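Local coordinates for protein ComZ (Thermus thermophilus, PDB 6QVI) that is a competence-associated pilin that probably sits at the pilus tip and binds DNA there as a receptor during natural transformation, at residues Q124-I129 with Q519-E524; E438-Q443 with G455-V460; R459-N464 with C476-G481. All coordinates share one frame; numbering follows the deposited sequence.

Contact 1. Residues Q124-I129 with Q519-E524; sequences QATFRI and QVLSYE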
loop_
_atom_site.group_PDB
_atom_site.type_symbol
_atom_site.label_atom_id
_atom_site.label_comp_id
_atom_site.label_asym_id
_atom_site.label_seq_id
_atom_site.Cartn_x
_atom_site.Cartn_y
_atom_site.Cartn_z
ATOM N N GLN A 124 -5.469 35.803 -5.674
ATOM C CA GLN A 124 -5.577 34.668 -4.778
ATOM C C GLN A 124 -6.331 33.544 -5.458
ATOM O O GLN A 124 -7.129 33.789 -6.371
ATOM C CB GLN A 124 -6.250 35.095 -3.472
ATOM C CG GLN A 124 -7.729 35.147 -3.443
ATOM C CD GLN A 124 -8.237 35.382 -2.017
ATOM O OE1 GLN A 124 -7.585 36.071 -1.227
ATOM N NE2 GLN A 124 -9.370 34.769 -1.669
ATOM N N ALA A 125 -6.017 32.305 -5.046
ATOM C CA ALA A 125 -6.694 31.113 -5.559
ATOM C C ALA A 125 -6.987 30.117 -4.448
ATOM O O ALA A 125 -6.156 29.883 -3.552
ATOM C CB ALA A 125 -5.872 30.419 -6.646
ATOM N N THR A 126 -8.161 29.508 -4.544
ATOM C CA THR A 126 -8.551 28.455 -3.631
ATOM C C THR A 126 -8.495 27.111 -4.348
ATOM O O THR A 126 -9.139 26.926 -5.392
ATOM C CB THR A 126 -9.967 28.654 -3.120
ATOM O OG1 THR A 126 -10.016 29.840 -2.330
ATOM C CG2 THR A 126 -10.368 27.447 -2.264
ATOM N N PHE A 127 -7.807 26.156 -3.727
ATOM C CA PHE A 127 -7.689 24.809 -4.249
ATOM C C PHE A 127 -8.345 23.811 -3.316
ATOM O O PHE A 127 -8.418 24.015 -2.106
ATOM C CB PHE A 127 -6.245 24.402 -4.443
ATOM C CG PHE A 127 -5.434 25.402 -5.113
ATOM C CD1 PHE A 127 -4.901 26.459 -4.403
ATOM C CD2 PHE A 127 -5.186 25.294 -6.470
ATOM C CE1 PHE A 127 -4.124 27.404 -5.036
ATOM C CE2 PHE A 127 -4.423 26.249 -7.106
ATOM C CZ PHE A 127 -3.885 27.298 -6.382
ATOM N N ARG A 128 -8.613 22.646 -3.856
ATOM C CA ARG A 128 -9.073 21.531 -3.077
ATOM C C ARG A 128 -8.013 20.529 -3.438
ATOM O O ARG A 128 -7.826 20.231 -4.575
ATOM C CB ARG A 128 -10.423 21.069 -3.527
ATOM C CG ARG A 128 -10.544 19.571 -3.562
ATOM C CD ARG A 128 -11.774 19.100 -2.835
ATOM N NE ARG A 128 -12.953 19.837 -3.233
ATOM C CZ ARG A 128 -13.898 20.197 -2.385
ATOM N NH1 ARG A 128 -13.781 19.877 -1.105
ATOM N NH2 ARG A 128 -14.949 20.875 -2.816
ATOM N N ILE A 129 -7.296 20.038 -2.455
ATOM C CA ILE A 129 -6.181 19.128 -2.669
ATOM C C ILE A 129 -6.340 17.920 -1.769
ATOM O O ILE A 129 -6.431 18.060 -0.542
ATOM C CB ILE A 129 -4.817 19.777 -2.401
ATOM C CG1 ILE A 129 -4.704 21.107 -3.157
ATOM C CG2 ILE A 129 -3.682 18.807 -2.751
ATOM C CD1 ILE A 129 -3.383 21.763 -2.886
ATOM N N GLN A 519 -7.605 20.608 -7.542
ATOM C CA GLN A 519 -8.589 21.316 -8.338
ATOM C C GLN A 519 -8.748 22.770 -7.882
ATOM O O GLN A 519 -8.828 23.048 -6.683
ATOM C CB GLN A 519 -9.925 20.565 -8.328
ATOM C CG GLN A 519 -11.080 21.471 -8.643
ATOM C CD GLN A 519 -12.180 20.751 -9.373
ATOM O OE1 GLN A 519 -12.033 20.457 -10.572
ATOM N NE2 GLN A 519 -13.307 20.549 -8.715
ATOM N N VAL A 520 -8.861 23.686 -8.851
ATOM C CA VAL A 520 -9.024 25.111 -8.560
ATOM C C VAL A 520 -10.501 25.400 -8.354
ATOM O O VAL A 520 -11.301 25.226 -9.280
ATOM C CB VAL A 520 -8.490 26.005 -9.696
ATOM C CG1 VAL A 520 -8.910 27.441 -9.427
ATOM C CG2 VAL A 520 -6.986 25.942 -9.801
ATOM N N LEU A 521 -10.856 25.901 -7.168
ATOM C CA LEU A 521 -12.250 26.216 -6.877
ATOM C C LEU A 521 -12.592 27.662 -7.189
ATOM O O LEU A 521 -13.754 27.972 -7.463
ATOM C CB LEU A 521 -12.595 25.940 -5.409
ATOM C CG LEU A 521 -12.481 24.504 -4.858
ATOM C CD1 LEU A 521 -13.034 24.435 -3.458
ATOM C CD2 LEU A 521 -13.152 23.475 -5.752
ATOM N N SER A 522 -11.603 28.546 -7.169
ATOM C CA SER A 522 -11.855 29.947 -7.439
ATOM C C SER A 522 -10.554 30.668 -7.713
ATOM O O SER A 522 -9.482 30.270 -7.253
ATOM C CB SER A 522 -12.590 30.607 -6.283
ATOM O OG SER A 522 -11.706 30.753 -5.203
ATOM N N TYR A 523 -10.667 31.774 -8.430
ATOM C CA TYR A 523 -9.491 32.596 -8.656
ATOM C C TYR A 523 -9.901 34.056 -8.706
ATOM O O TYR A 523 -10.939 34.399 -9.281
ATOM C CB TYR A 523 -8.814 32.147 -9.924
ATOM C CG TYR A 523 -7.936 33.154 -10.551
ATOM C CD1 TYR A 523 -6.563 33.133 -10.335
ATOM C CD2 TYR A 523 -8.455 34.100 -11.412
ATOM C CE1 TYR A 523 -5.744 34.045 -10.968
ATOM C CE2 TYR A 523 -7.648 35.007 -12.034
ATOM C CZ TYR A 523 -6.311 34.990 -11.808
ATOM O OH TYR A 523 -5.561 35.951 -12.447
ATOM N N GLU A 524 -9.086 34.906 -8.089
ATOM C CA GLU A 524 -9.468 36.294 -7.936
ATOM C C GLU A 524 -8.259 37.232 -7.958
ATOM O O GLU A 524 -7.200 36.911 -7.408
ATOM C CB GLU A 524 -10.257 36.403 -6.637
ATOM C CG GLU A 524 -10.227 37.711 -5.916
ATOM C CD GLU A 524 -11.077 37.681 -4.646
ATOM O OE1 GLU A 524 -11.310 36.569 -4.089
ATOM O OE2 GLU A 524 -11.519 38.776 -4.216
#
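Phe127 lies alongside Val520, both side chains pointing the same way, and its CE2 meets Val520 CG2 at 3.7 Å. Phe127 CG is anti to its carbonyl carbon (chi1 -47°), while the CG2 branch of Val520 takes the same position on its own residue, which brings ring and methyl together. Ala125 and Tyr523 pair on this same face, which helix 12-40 covers: Phe127 packs on Leu32 and Lys29, Tyr523 on Leu25, and the Tyr523 hydroxyl is hydrogen-bonded to Glu22. The other face carries Gln124, Thr126, Arg128 and their partners. There the Gln124 and Glu524 side chains lie alongside, pointing the same way, with amide and carboxylate planes 60° apart. Thr126 CB approaches Ser522 OG to 3.4 Å, and its CG2 touches Leu521 CB. Leu521 CD1 lies over one face of the Arg128 guanidinium, 4.1 Å from NH2. The backbones run antiparallel, with paired bonds between Gln124 and Glu524 and between Arg128 and Gln519. Between these pairs the ladder slips by one residue. Thr126 O accepts Leu521 N at 2.7 Å and, weakly, Ser522 N at 3.4 Å, while Thr126 N donates to Ser522 O. Two residues facing one make a classic beta bulge, here in the antiparallel sheet packed against the long N-terminal helix that is the hallmark of the pilin fold.

Contact 2. Residues E438-Q443 with G455-V460; sequences EGDIYQ and GGTFRV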
loop_
_atom_site.group_PDB
_atom_site.type_symbol
_atom_site.label_atom_id
_atom_site.label_comp_id
_atom_site.label_asym_id
_atom_site.label_seq_id
_atom_site.Cartn_x
_atom_site.Cartn_y
_atom_site.Cartn_z
ATOM N N GLU A 438 -7.254 -16.867 -4.829
ATOM C CA GLU A 438 -8.667 -16.546 -4.669
ATOM C C GLU A 438 -9.264 -17.305 -3.500
ATOM O O GLU A 438 -10.271 -16.871 -2.927
ATOM C CB GLU A 438 -9.428 -16.840 -5.977
ATOM C CG GLU A 438 -10.948 -16.761 -5.866
ATOM C CD GLU A 438 -11.687 -16.788 -7.238
ATOM O OE1 GLU A 438 -12.910 -16.464 -7.257
ATOM O OE2 GLU A 438 -11.071 -17.114 -8.282
ATOM N N GLY A 439 -8.643 -18.413 -3.114
ATOM C CA GLY A 439 -9.143 -19.201 -2.010
ATOM C C GLY A 439 -8.350 -18.881 -0.761
ATOM O O GLY A 439 -8.235 -17.705 -0.380
ATOM N N ASP A 440 -7.805 -19.910 -0.118
ATOM C CA ASP A 440 -7.082 -19.789 1.139
ATOM C C ASP A 440 -5.573 -19.895 0.943
ATOM O O ASP A 440 -5.082 -20.481 -0.029
ATOM C CB ASP A 440 -7.537 -20.869 2.112
ATOM C CG ASP A 440 -8.978 -20.709 2.540
ATOM O OD1 ASP A 440 -9.650 -19.751 2.091
ATOM O OD2 ASP A 440 -9.446 -21.567 3.325
ATOM N N ILE A 441 -4.836 -19.359 1.918
ATOM C CA ILE A 441 -3.382 -19.495 1.984
ATOM C C ILE A 441 -3.006 -20.058 3.341
ATOM O O ILE A 441 -3.385 -19.510 4.379
ATOM C CB ILE A 441 -2.630 -18.170 1.766
ATOM C CG1 ILE A 441 -2.782 -17.698 0.338
ATOM C CG2 ILE A 441 -1.135 -18.349 2.112
ATOM C CD1 ILE A 441 -1.802 -16.679 0.018
ATOM N N TYR A 442 -2.205 -21.106 3.326
ATOM C CA TYR A 442 -1.685 -21.710 4.533
ATOM C C TYR A 442 -0.176 -21.643 4.433
ATOM O O TYR A 442 0.413 -22.241 3.520
ATOM C CB TYR A 442 -2.165 -23.156 4.674
ATOM C CG TYR A 442 -2.195 -23.679 6.101
ATOM C CD1 TYR A 442 -1.064 -23.648 6.908
ATOM C CD2 TYR A 442 -3.384 -24.141 6.656
ATOM C CE1 TYR A 442 -1.118 -24.102 8.216
ATOM C CE2 TYR A 442 -3.452 -24.579 7.954
ATOM C CZ TYR A 442 -2.320 -24.569 8.738
ATOM O OH TYR A 442 -2.399 -25.022 10.049
ATOM N N GLN A 443 0.449 -20.949 5.382
ATOM C CA GLN A 443 1.906 -20.915 5.481
ATOM C C GLN A 443 2.365 -21.763 6.674
ATOM O O GLN A 443 2.155 -21.382 7.834
ATOM C CB GLN A 443 2.403 -19.478 5.619
ATOM C CG GLN A 443 3.811 -19.370 6.165
ATOM C CD GLN A 443 4.182 -17.948 6.461
ATOM O OE1 GLN A 443 3.497 -17.024 6.028
ATOM N NE2 GLN A 443 5.293 -17.745 7.158
ATOM N N GLY A 455 -8.086 -14.287 -1.209
ATOM C CA GLY A 455 -9.502 -13.978 -1.260
ATOM C C GLY A 455 -10.283 -14.584 -0.114
ATOM O O GLY A 455 -11.248 -13.981 0.361
ATOM N N GLY A 456 -9.826 -15.724 0.414
ATOM C CA GLY A 456 -10.517 -16.354 1.517
ATOM C C GLY A 456 -9.849 -16.025 2.837
ATOM O O GLY A 456 -9.932 -14.872 3.284
ATOM N N THR A 457 -9.152 -16.977 3.458
ATOM C CA THR A 457 -8.488 -16.698 4.721
ATOM C C THR A 457 -7.003 -17.018 4.591
ATOM O O THR A 457 -6.603 -17.956 3.886
ATOM C CB THR A 457 -9.124 -17.471 5.932
ATOM O OG1 THR A 457 -8.500 -18.754 6.084
ATOM C CG2 THR A 457 -10.662 -17.599 5.777
ATOM N N PHE A 458 -6.188 -16.372 5.385
ATOM C CA PHE A 458 -4.791 -16.662 5.354
ATOM C C PHE A 458 -4.425 -17.268 6.664
ATOM O O PHE A 458 -4.505 -16.605 7.646
ATOM C CB PHE A 458 -4.045 -15.390 5.205
ATOM C CG PHE A 458 -2.617 -15.496 5.522
ATOM C CD1 PHE A 458 -1.710 -15.549 4.537
ATOM C CD2 PHE A 458 -2.195 -15.490 6.795
ATOM C CE1 PHE A 458 -0.387 -15.625 4.812
ATOM C CE2 PHE A 458 -0.875 -15.555 7.091
ATOM C CZ PHE A 458 0.034 -15.628 6.095
ATOM N N ARG A 459 -4.027 -18.533 6.663
ATOM C CA ARG A 459 -3.647 -19.239 7.866
ATOM C C ARG A 459 -2.171 -19.274 8.036
ATOM O O ARG A 459 -1.434 -19.286 7.100
ATOM C CB ARG A 459 -4.140 -20.667 7.859
ATOM C CG ARG A 459 -5.638 -20.799 7.915
ATOM C CD ARG A 459 -6.088 -22.200 8.236
ATOM N NE ARG A 459 -7.520 -22.214 8.424
ATOM C CZ ARG A 459 -8.374 -22.145 7.435
ATOM N NH1 ARG A 459 -7.928 -22.067 6.212
ATOM N NH2 ARG A 459 -9.664 -22.146 7.662
ATOM N N VAL A 460 -1.748 -19.310 9.278
ATOM C CA VAL A 460 -0.352 -19.338 9.593
ATOM C C VAL A 460 -0.209 -20.044 10.926
ATOM O O VAL A 460 -1.117 -20.081 11.716
ATOM C CB VAL A 460 0.181 -17.927 9.633
ATOM C CG1 VAL A 460 -0.425 -17.187 10.784
ATOM C CG2 VAL A 460 1.680 -17.885 9.650
#
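Asp440 CG stands anti to its carbonyl carbon (chi1 -66°) and Arg459 CG does likewise (chi1 -66°), the arginine chain then running extended to NE, and this brings carboxylate and guanidinium together. Arg459 NH1 donates to Asp440 OD2 at 3.3 Å in a salt bridge; the oxygen lies at the guanidinium edge, in its plane, but is met from above the carboxylate plane. Asp440 OD1 accepts Thr457 N at 3.1 Å, so two bonds fix the carboxylate. Arg459 CB sits over one face of the Tyr442 ring, 4.0 Å from its centroid, a CH-pi contact, and Arg459 CD touches Tyr442 CE2. Tyr442 and Arg459 hold equivalent positions on successive parallel rungs of the beta-solenoid, as do Ile441 with Phe458 and Gln443 with Val460; the Asp440 bridge is diagonal. On the face away from Tyr442, Ile441 CG2 packs on Phe458 CD1 at 3.7 Å, and Gln443 OE1 reaches the Phe458 ring edge near CZ. Phe458 in turn meets the ring of Phe475. At the corner before the strand, Gly456 N bonds to Gly439 O at 2.7 Å; a side chain on Gly455 would probably collide with Glu438 O, and one on Gly456 with Asp440 OD1 and Gly439 O.

Contact 3. Residues R459-N464 with C476-G481; sequences RVVKGN and CTTSAG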
loop_
_atom_site.group_PDB
_atom_site.type_symbol
_atom_site.label_atom_id
_atom_site.label_comp_id
_atom_site.label_asym_id
_atom_site.label_seq_id
_atom_site.Cartn_x
_atom_site.Cartn_y
_atom_site.Cartn_z
ATOM N N ARG A 459 -4.027 -18.533 6.663
ATOM C CA ARG A 459 -3.647 -19.239 7.866
ATOM C C ARG A 459 -2.171 -19.274 8.036
ATOM O O ARG A 459 -1.434 -19.286 7.100
ATOM C CB ARG A 459 -4.140 -20.667 7.859
ATOM C CG ARG A 459 -5.638 -20.799 7.915
ATOM C CD ARG A 459 -6.088 -22.200 8.236
ATOM N NE ARG A 459 -7.520 -22.214 8.424
ATOM C CZ ARG A 459 -8.374 -22.145 7.435
ATOM N NH1 ARG A 459 -7.928 -22.067 6.212
ATOM N NH2 ARG A 459 -9.664 -22.146 7.662
ATOM N N VAL A 460 -1.748 -19.310 9.278
ATOM C CA VAL A 460 -0.352 -19.338 9.593
ATOM C C VAL A 460 -0.209 -20.044 10.926
ATOM O O VAL A 460 -1.117 -20.081 11.716
ATOM C CB VAL A 460 0.181 -17.927 9.633
ATOM C CG1 VAL A 460 -0.425 -17.187 10.784
ATOM C CG2 VAL A 460 1.680 -17.885 9.650
ATOM N N VAL A 461 0.928 -20.660 11.135
ATOM C CA VAL A 461 1.221 -21.412 12.341
ATOM C C VAL A 461 2.001 -20.538 13.321
ATOM O O VAL A 461 2.812 -19.694 12.911
ATOM C CB VAL A 461 2.008 -22.672 11.955
ATOM C CG1 VAL A 461 1.059 -23.770 11.437
ATOM C CG2 VAL A 461 2.937 -22.280 10.829
ATOM N N LYS A 462 1.752 -20.729 14.619
ATOM C CA LYS A 462 2.558 -20.075 15.647
ATOM C C LYS A 462 4.048 -20.224 15.346
ATOM O O LYS A 462 4.516 -21.309 15.004
ATOM C CB LYS A 462 2.268 -20.699 17.020
ATOM C CG LYS A 462 0.861 -21.222 17.231
ATOM C CD LYS A 462 0.809 -22.211 18.431
ATOM C CE LYS A 462 -0.472 -22.027 19.282
ATOM N NZ LYS A 462 -0.307 -22.405 20.712
ATOM N N GLY A 463 4.790 -19.133 15.455
ATOM C CA GLY A 463 6.237 -19.179 15.330
ATOM C C GLY A 463 6.778 -18.736 13.996
ATOM O O GLY A 463 7.968 -18.397 13.901
ATOM N N ASN A 464 5.952 -18.772 12.969
ATOM C CA ASN A 464 6.351 -18.425 11.621
ATOM C C ASN A 464 6.030 -16.973 11.366
ATOM O O ASN A 464 5.046 -16.438 11.883
ATOM C CB ASN A 464 5.617 -19.350 10.647
ATOM C CG ASN A 464 5.830 -20.816 11.030
ATOM O OD1 ASN A 464 5.453 -21.220 12.119
ATOM N ND2 ASN A 464 6.364 -21.599 10.137
ATOM N N CYS A 476 -5.960 -15.995 10.350
ATOM C CA CYS A 476 -6.110 -16.998 11.376
ATOM C C CYS A 476 -4.813 -17.684 11.741
ATOM O O CYS A 476 -3.976 -17.913 10.911
ATOM C CB CYS A 476 -7.110 -17.995 10.856
ATOM S SG CYS A 476 -7.230 -19.551 11.705
ATOM N N THR A 477 -4.646 -17.992 13.012
ATOM C CA THR A 477 -3.436 -18.633 13.478
ATOM C C THR A 477 -3.748 -19.996 13.995
ATOM O O THR A 477 -4.793 -20.213 14.531
ATOM C CB THR A 477 -2.818 -17.823 14.588
ATOM O OG1 THR A 477 -2.859 -16.464 14.206
ATOM C CG2 THR A 477 -1.404 -18.179 14.755
ATOM N N THR A 478 -2.843 -20.936 13.831
ATOM C CA THR A 478 -3.138 -22.269 14.289
ATOM C C THR A 478 -2.056 -22.800 15.138
ATOM O O THR A 478 -0.934 -22.323 15.070
ATOM C CB THR A 478 -3.222 -23.229 13.135
ATOM O OG1 THR A 478 -2.202 -22.900 12.200
ATOM C CG2 THR A 478 -4.551 -23.138 12.510
ATOM N N SER A 479 -2.397 -23.836 15.896
ATOM C CA SER A 479 -1.421 -24.434 16.795
ATOM C C SER A 479 -0.362 -25.213 16.026
ATOM O O SER A 479 0.805 -25.262 16.444
ATOM C CB SER A 479 -2.117 -25.322 17.796
ATOM O OG SER A 479 -2.134 -26.635 17.261
ATOM N N ALA A 480 -0.759 -25.960 14.999
ATOM C CA ALA A 480 0.211 -26.770 14.264
ATOM C C ALA A 480 -0.221 -26.907 12.808
ATOM O O ALA A 480 -1.372 -26.637 12.453
ATOM C CB ALA A 480 0.389 -28.128 14.914
ATOM N N GLY A 481 0.723 -27.329 11.962
ATOM C CA GLY A 481 0.404 -27.523 10.557
ATOM C C GLY A 481 -0.733 -28.500 10.339
ATOM O O GLY A 481 -1.546 -28.323 9.421
#
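Val461 CG1 crosses the Thr478 side chain and touches its OG1 at 3.5 Å, then reaches on to Gly481 N at 3.6 Å, so the valine packs against the backbone of the bend that follows Thr478. Lys462 lays its aliphatic chain along the start of that bend: CD lies 3.5 Å from Ser479 CA, and CE approaches Ser479 CB. Beyond these carbons the ammonium group is hydrogen-bonded to Gln490. With an alanine at Lys462, the cover over Ser479 would probably be lost and Gln490 left without its mate. The backbone bond Lys462 N to Thr478 O, at 3.2 Å, is the last of a parallel ladder in which Val460 N donates to Cys476 O and Val460 O accepts Thr478 N at 2.9 Å. With OG1 held between its backbone N and carbonyl carbon (chi1 39°), Thr478 also brings this hydroxyl oxygen to 3.1 Å from Val460 O, while Thr478 OG1 is also hydrogen-bonded to the Tyr442 hydroxyl. On the other face, Thr477 CG2 lies 3.6 Å from Val460 O, and the Thr477 hydroxyl bonds to Gly153 O. The end of the ladder runs into a type II turn from Val461 to Asn464, in which Gly463 has backbone angles suited to glycine. Cys476, paired with Arg459, has its side chain on the same face as Val461, and its sulfur is joined by a disulfide to Cys486, tying the strand to the loop that follows it. Strand 457-461 thus lies between strands 441-443 and 474-478, parallel to both, while strand 491-496 packs against the Val460 and Thr477 side.

Contact 1 belongs to the pilin-like domain, contacts 2 and 3 to the beta-solenoid, on opposite sides of the chain's centre; the centre of contact 1 is 47 Å from that of contact 2 and 53 Å from that of contact 3. Contacts 2 and 3 are 12 Å apart, centre to centre, and share strand 457-461, making three consecutive parallel rungs with strands 441-443 and 474-478. Tyr442 and Thr478 also join them directly. Along the chain, strand 120-130 comes first, the solenoid rungs follow, and strand 517-529 returns to pair with it. The solenoid is therefore an insertion within the pilin sheet, an arrangement consistent with a receptor module carried on a pilin.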